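Local coordinates for methyl-accepting chemotaxis protein (Vibrio cholerae, PDB 6CEQ) that senses oxygen through haem-binding PAS domains, of which this is the second, and probably passes the signal on as a chemoreceptor, at residues Leu9-Lys14 against Ile18-Pro23; Gln38-Phe43 against Asp54-Asn59. All blocks are in the same frame, centred on the assembly; numbering follows the deposited sequence.

Two contacts on one haem illustrate how a PAS domain divides the work of holding its cofactor between sheet and loops. Contact 1 comes first along the chain and joins strands 8-12 and 18-21, the hairpin at one side of the five-stranded antiparallel sheet, order 2-1-5-4-3. Contact 2 follows, packing the end of helix 33-39 and the turn after it against the loop that precedes helix 60-68. Their centres lie about 17 Å apart, and their nearest atoms about 4 Å, without touching. The porphyrin bridges them: the sheet supplies methionine and alanine contacts, the loops the iron-binding histidine and a phenylalanine cluster, consistent with an oxygen-sensing pocket.

Contact 1. Residues Leu9-Lys14 against Ile18-Pro23. With HEM (protoporphyrin IX containing Fe), chain D.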
# COMPACT_ATOMS: atom_id res chain seq x y z
N LEU A 9 2.79 6.02 -3.58
CA LEU A 9 2.78 4.76 -4.30
C LEU A 9 3.56 3.69 -3.55
O LEU A 9 4.62 3.96 -2.97
CB LEU A 9 3.40 4.91 -5.70
CG LEU A 9 2.78 5.85 -6.73
CD1 LEU A 9 3.59 5.78 -8.01
CD2 LEU A 9 1.31 5.50 -7.00
N MET A 10 3.06 2.46 -3.61
CA MET A 10 3.70 1.31 -3.00
C MET A 10 3.49 0.12 -3.92
O MET A 10 2.37 -0.07 -4.42
CB MET A 10 3.10 1.06 -1.61
CG MET A 10 3.68 -0.05 -0.81
SD MET A 10 3.13 0.17 0.90
CE MET A 10 1.45 0.69 0.73
N MET A 11 4.53 -0.68 -4.17
CA MET A 11 4.45 -1.83 -5.08
C MET A 11 4.80 -3.13 -4.36
O MET A 11 5.68 -3.16 -3.51
CB MET A 11 5.38 -1.64 -6.28
CG MET A 11 5.08 -0.41 -7.13
SD MET A 11 6.54 0.25 -7.96
CE MET A 11 7.40 -1.25 -8.44
N ALA A 12 4.12 -4.23 -4.74
CA ALA A 12 4.42 -5.55 -4.19
C ALA A 12 4.47 -6.57 -5.32
O ALA A 12 3.95 -6.34 -6.42
CB ALA A 12 3.39 -5.98 -3.14
N ASP A 13 5.10 -7.72 -5.06
CA ASP A 13 5.07 -8.79 -6.05
C ASP A 13 3.84 -9.67 -5.84
O ASP A 13 3.01 -9.43 -4.96
CB ASP A 13 6.37 -9.61 -6.03
CG ASP A 13 6.63 -10.34 -4.71
OD1 ASP A 13 5.71 -10.49 -3.88
OD2 ASP A 13 7.79 -10.78 -4.51
N LYS A 14 3.71 -10.70 -6.70
CA LYS A 14 2.54 -11.58 -6.65
C LYS A 14 2.42 -12.31 -5.32
O LYS A 14 1.30 -12.61 -4.88
CB LYS A 14 2.61 -12.59 -7.80
CG LYS A 14 2.06 -12.06 -9.09
CD LYS A 14 1.75 -13.18 -10.07
CE LYS A 14 2.99 -13.98 -10.38
NZ LYS A 14 2.71 -15.09 -11.34
N ILE A 18 6.56 -6.62 -0.35
CA ILE A 18 6.68 -5.22 -0.73
C ILE A 18 8.00 -5.03 -1.46
O ILE A 18 9.06 -5.48 -1.00
CB ILE A 18 6.58 -4.31 0.49
CG1 ILE A 18 5.20 -4.42 1.13
CG2 ILE A 18 6.86 -2.89 0.10
CD1 ILE A 18 5.08 -3.70 2.47
N GLN A 19 7.94 -4.40 -2.63
CA GLN A 19 9.11 -4.19 -3.47
C GLN A 19 9.61 -2.75 -3.48
O GLN A 19 10.82 -2.54 -3.64
CB GLN A 19 8.82 -4.61 -4.91
CG GLN A 19 8.34 -6.05 -5.04
CD GLN A 19 9.42 -7.06 -4.66
OE1 GLN A 19 9.21 -7.91 -3.79
NE2 GLN A 19 10.57 -6.97 -5.32
N TYR A 20 8.73 -1.77 -3.32
CA TYR A 20 9.12 -0.38 -3.49
C TYR A 20 8.09 0.53 -2.86
O TYR A 20 6.88 0.28 -2.97
CB TYR A 20 9.27 -0.03 -4.99
CG TYR A 20 9.73 1.39 -5.25
CD1 TYR A 20 11.06 1.74 -5.09
CD2 TYR A 20 8.84 2.37 -5.69
CE1 TYR A 20 11.50 3.03 -5.32
CE2 TYR A 20 9.28 3.68 -5.93
CZ TYR A 20 10.61 3.99 -5.75
OH TYR A 20 11.07 5.26 -5.98
N LEU A 21 8.57 1.59 -2.19
CA LEU A 21 7.76 2.72 -1.76
C LEU A 21 8.35 3.98 -2.36
O LEU A 21 9.57 4.19 -2.27
CB LEU A 21 7.71 2.85 -0.24
CG LEU A 21 6.70 2.00 0.52
CD1 LEU A 21 7.26 0.62 0.76
CD2 LEU A 21 6.37 2.68 1.83
N ASN A 22 7.51 4.83 -2.94
CA ASN A 22 8.01 6.05 -3.54
C ASN A 22 8.29 7.09 -2.45
O ASN A 22 7.90 6.91 -1.29
CB ASN A 22 7.05 6.53 -4.63
CG ASN A 22 5.90 7.38 -4.12
OD1 ASN A 22 5.47 7.26 -2.97
ND2 ASN A 22 5.35 8.21 -5.01
N PRO A 23 9.04 8.15 -2.77
CA PRO A 23 9.47 9.07 -1.71
C PRO A 23 8.32 9.77 -1.01
O PRO A 23 8.37 9.97 0.21
CB PRO A 23 10.38 10.06 -2.45
CG PRO A 23 10.88 9.28 -3.64
CD PRO A 23 9.71 8.44 -4.06
CHA HEM D . -6.22 -2.12 2.97
CHB HEM D . -3.33 -4.11 -0.37
CHC HEM D . 0.46 -2.18 2.04
CHD HEM D . -2.39 -2.02 5.96
C1A HEM D . -5.75 -2.68 1.80
C2A HEM D . -6.54 -2.94 0.67
C3A HEM D . -5.74 -3.50 -0.28
C4A HEM D . -4.45 -3.60 0.27
CMA HEM D . -6.16 -3.94 -1.66
CAA HEM D . -8.01 -2.65 0.52
CBA HEM D . -8.82 -3.71 1.28
CGA HEM D . -10.28 -3.33 1.27
O1A HEM D . -10.61 -2.12 1.25
O2A HEM D . -11.16 -4.21 1.29
C1B HEM D . -2.05 -3.67 -0.02
C2B HEM D . -0.92 -3.82 -0.87
C3B HEM D . 0.15 -3.29 -0.22
C4B HEM D . -0.35 -2.80 1.08
CMB HEM D . -0.92 -4.45 -2.24
CAB HEM D . 1.54 -3.21 -0.72
CBB HEM D . 1.78 -2.84 -1.98
C1C HEM D . 0.04 -1.98 3.35
C2C HEM D . 0.82 -1.51 4.41
C3C HEM D . 0.00 -1.46 5.54
C4C HEM D . -1.29 -1.91 5.14
CMC HEM D . 2.27 -1.12 4.35
CAC HEM D . 0.40 -1.02 6.89
CBC HEM D . 1.20 0.03 7.04
C1D HEM D . -3.68 -1.96 5.42
C2D HEM D . -4.85 -1.63 6.24
C3D HEM D . -5.91 -1.66 5.41
C4D HEM D . -5.39 -2.00 4.09
CMD HEM D . -4.86 -1.32 7.72
CAD HEM D . -7.35 -1.39 5.78
CBD HEM D . -7.80 -2.39 6.84
CGD HEM D . -7.62 -3.79 6.31
O1D HEM D . -6.80 -4.56 6.85
O2D HEM D . -8.29 -4.19 5.33
NA HEM D . -4.47 -3.10 1.54
NB HEM D . -1.67 -3.07 1.12
NC HEM D . -1.23 -2.22 3.81
ND HEM D . -4.06 -2.17 4.16
FE HEM D . -2.96 -2.62 2.72
O HOH W 1 -2.80 -0.20 1.90
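Met10 packs its CG against CG of Leu21 at 3.9 Å, on the sheet face that also carries Ala12 and Ile18. With its CG anti to the backbone N (chi1 -178°) and the chain bent at its end, Met10 lays SD and CE against the porphyrin; CE comes within 3.3 Å of HEM CHC. Ala12 CB adds a contact with vinyl carbon HEM CBB, while Leu21 is backed by Leu26 and Leu29 of helix 23-31.

On the other face, Met11 SD sits 3.9 Å from Tyr20 CD2, an oblique Met-aromatic contact.

Between the faces run the backbone bonds. Met11 N donates to Tyr20 O, and Met11 O receives Gln19 N at 2.7 Å plus a weak bond from Tyr20 N. At the polar edge Asn22 N donates to Leu9 O, and Leu9 N reaches Asn22 OD1 at 3.0 Å from above the plane of the Asn22 side-chain amide. The same OD1 accepts Leu25 N, capping the helix, while Asn22 ND2 bonds Thr7 O.

Gln19 and Tyr20 both face Met11, a classic beta bulge, here in the antiparallel hairpin of a PAS sheet whose inner face lines the haem pocket.

Contact 2. Residues Gln38-Phe43 against Asp54-Asn59; sequences QAFPGF and DIFHKN. With HEM (protoporphyrin IX containing Fe), chain D.
Phe40 and Phe56 meet as a T-shaped (edge-to-face) pair in the haem pocket of this PAS fold, where the end of helix 33-39 and its following turn pack on the loop that carries the iron ligand. The case shows how aromatic side chains can wall a porphyrin beside its axial histidine.

Among the ring contacts, Phe56 turns its edge to a face of Phe40, with centroids 5.7 Å apart and planes at 72°. Phe40 CD2 lies nearest Phe56 CD1, and its CE2 approaches the backbone Phe56 O at 3.6 Å. Phe43 also packs on Phe56: the two side chains cross at about a right angle, and Phe56 CE1 meets the edge of the Phe43 ring near its plane. A type I turn from Phe40 to Phe43, closed by Phe43 N donating to Phe40 O, brings both phenylalanines to the same partner. Leu48 touches both Phe43 and Phe56.

Apolar contacts with the cofactor come next. Phe56 has its CG anti to the carbonyl carbon (chi1 -54°), which brings ring atoms CG and CD1 close to the vinyl carbon HEM CAC, on the His57 side of the porphyrin; its CB is 3.2 Å from HEM C3C. HEM CMC sits over one face of this ring, offset toward the rim, and Ile55 CG2 over the centre of the opposite face, so the ring has a carbon on each side. Phe43 CE1 reaches HEM CBC at 3.6 Å, while HEM CAC lies over a face of Phe40.

Polar and metal contacts belong to the neighbouring residues. Lys58 N makes a weak hydrogen bond to the propionate oxygen HEM O1D. His57 NE2 binds the iron at 2.3 Å, and water 1 is the other axial ligand, 2.5 Å from HEM FE.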
# COMPACT_ATOMS: atom_id res chain seq x y z
N GLN A 38 1.13 3.58 16.83
CA GLN A 38 0.01 3.20 17.68
C GLN A 38 -0.78 2.04 17.08
O GLN A 38 -1.16 1.10 17.80
CB GLN A 38 -0.90 4.40 17.92
CG GLN A 38 -2.11 4.08 18.78
CD GLN A 38 -2.80 5.32 19.32
OE1 GLN A 38 -2.17 6.36 19.52
NE2 GLN A 38 -4.11 5.22 19.55
N ALA A 39 -1.02 2.08 15.77
CA ALA A 39 -1.77 1.00 15.13
C ALA A 39 -0.91 -0.23 14.86
O ALA A 39 -1.41 -1.35 14.91
CB ALA A 39 -2.36 1.51 13.81
N PHE A 40 0.38 -0.02 14.61
CA PHE A 40 1.32 -1.09 14.27
C PHE A 40 2.60 -0.87 15.08
O PHE A 40 3.58 -0.33 14.58
CB PHE A 40 1.63 -1.11 12.77
CG PHE A 40 0.40 -1.24 11.89
CD1 PHE A 40 -0.20 -0.12 11.35
CD2 PHE A 40 -0.14 -2.48 11.64
CE1 PHE A 40 -1.32 -0.25 10.55
CE2 PHE A 40 -1.26 -2.62 10.83
CZ PHE A 40 -1.85 -1.49 10.29
N PRO A 41 2.61 -1.34 16.35
CA PRO A 41 3.71 -1.03 17.28
C PRO A 41 5.15 -0.95 16.77
O PRO A 41 5.84 0.02 17.08
CB PRO A 41 3.59 -2.16 18.31
CG PRO A 41 2.12 -2.50 18.32
CD PRO A 41 1.51 -2.04 17.02
N GLY A 42 5.63 -1.93 16.01
CA GLY A 42 7.03 -1.89 15.60
C GLY A 42 7.30 -1.20 14.28
O GLY A 42 8.35 -1.39 13.67
N PHE A 43 6.35 -0.39 13.82
CA PHE A 43 6.38 0.14 12.46
C PHE A 43 7.59 1.04 12.21
O PHE A 43 7.87 1.95 13.00
CB PHE A 43 5.09 0.90 12.18
CG PHE A 43 4.97 1.42 10.78
CD1 PHE A 43 4.45 0.63 9.77
CD2 PHE A 43 5.37 2.72 10.47
CE1 PHE A 43 4.34 1.11 8.48
CE2 PHE A 43 5.26 3.20 9.19
CZ PHE A 43 4.74 2.40 8.19
N ASP A 54 0.80 -9.27 4.29
CA ASP A 54 -0.11 -9.96 5.18
C ASP A 54 0.02 -9.45 6.61
O ASP A 54 -0.96 -9.43 7.36
CB ASP A 54 0.16 -11.47 5.16
CG ASP A 54 -0.20 -12.12 3.83
OD1 ASP A 54 -0.84 -11.48 2.97
OD2 ASP A 54 0.21 -13.29 3.64
N ILE A 55 1.22 -9.01 6.99
CA ILE A 55 1.48 -8.57 8.36
C ILE A 55 0.59 -7.41 8.75
O ILE A 55 0.17 -7.29 9.91
CB ILE A 55 2.97 -8.20 8.49
CG1 ILE A 55 3.85 -9.44 8.37
CG2 ILE A 55 3.25 -7.43 9.78
CD1 ILE A 55 5.33 -9.11 8.21
N PHE A 56 0.20 -6.57 7.79
CA PHE A 56 -0.51 -5.33 8.08
C PHE A 56 -2.00 -5.44 7.87
O PHE A 56 -2.72 -4.47 8.11
CB PHE A 56 0.06 -4.21 7.21
CG PHE A 56 1.54 -4.04 7.33
CD1 PHE A 56 2.08 -3.40 8.43
CD2 PHE A 56 2.39 -4.57 6.39
CE1 PHE A 56 3.44 -3.25 8.56
CE2 PHE A 56 3.75 -4.43 6.51
CZ PHE A 56 4.28 -3.77 7.60
N HIS A 57 -2.49 -6.59 7.43
CA HIS A 57 -3.89 -6.76 7.07
C HIS A 57 -4.57 -7.66 8.09
O HIS A 57 -4.10 -8.77 8.35
CB HIS A 57 -3.99 -7.35 5.67
CG HIS A 57 -3.45 -6.46 4.61
ND1 HIS A 57 -2.90 -6.95 3.44
CD2 HIS A 57 -3.42 -5.11 4.50
CE1 HIS A 57 -2.52 -5.94 2.68
NE2 HIS A 57 -2.84 -4.81 3.30
N LYS A 58 -5.70 -7.19 8.62
CA LYS A 58 -6.37 -7.92 9.69
C LYS A 58 -6.94 -9.24 9.19
O LYS A 58 -6.88 -10.25 9.89
CB LYS A 58 -7.44 -7.05 10.33
CG LYS A 58 -8.38 -6.36 9.38
CD LYS A 58 -9.53 -5.71 10.14
CE LYS A 58 -10.35 -4.81 9.24
NZ LYS A 58 -11.54 -4.24 9.94
N ASN A 59 -7.48 -9.26 7.96
CA ASN A 59 -7.91 -10.49 7.31
C ASN A 59 -7.07 -10.66 6.03
O ASN A 59 -7.52 -10.30 4.94
CB ASN A 59 -9.40 -10.45 6.98
CG ASN A 59 -10.25 -10.20 8.20
OD1 ASN A 59 -10.96 -9.21 8.28
ND2 ASN A 59 -10.18 -11.11 9.16
CHA HEM D . -6.22 -2.12 2.97
CHB HEM D . -3.33 -4.11 -0.37
CHC HEM D . 0.46 -2.18 2.04
CHD HEM D . -2.39 -2.02 5.96
C1A HEM D . -5.75 -2.68 1.80
C2A HEM D . -6.54 -2.94 0.67
C3A HEM D . -5.74 -3.50 -0.28
C4A HEM D . -4.45 -3.60 0.27
CMA HEM D . -6.16 -3.94 -1.66
CAA HEM D . -8.01 -2.65 0.52
CBA HEM D . -8.82 -3.71 1.28
CGA HEM D . -10.28 -3.33 1.27
O1A HEM D . -10.61 -2.12 1.25
O2A HEM D . -11.16 -4.21 1.29
C1B HEM D . -2.05 -3.67 -0.02
C2B HEM D . -0.92 -3.82 -0.87
C3B HEM D . 0.15 -3.29 -0.22
C4B HEM D . -0.35 -2.80 1.08
CMB HEM D . -0.92 -4.45 -2.24
CAB HEM D . 1.54 -3.21 -0.72
CBB HEM D . 1.78 -2.84 -1.98
C1C HEM D . 0.04 -1.98 3.35
C2C HEM D . 0.82 -1.51 4.41
C3C HEM D . 0.00 -1.46 5.54
C4C HEM D . -1.29 -1.91 5.14
CMC HEM D . 2.27 -1.12 4.35
CAC HEM D . 0.40 -1.02 6.89
CBC HEM D . 1.20 0.03 7.04
C1D HEM D . -3.68 -1.96 5.42
C2D HEM D . -4.85 -1.63 6.24
C3D HEM D . -5.91 -1.66 5.41
C4D HEM D . -5.39 -2.00 4.09
CMD HEM D . -4.86 -1.32 7.72
CAD HEM D . -7.35 -1.39 5.78
CBD HEM D . -7.80 -2.39 6.84
CGD HEM D . -7.62 -3.79 6.31
O1D HEM D . -6.80 -4.56 6.85
O2D HEM D . -8.29 -4.19 5.33
NA HEM D . -4.47 -3.10 1.54
NB HEM D . -1.67 -3.07 1.12
NC HEM D . -1.23 -2.22 3.81
ND HEM D . -4.06 -2.17 4.16
FE HEM D . -2.96 -2.62 2.72
O HOH W 1 -2.80 -0.20 1.90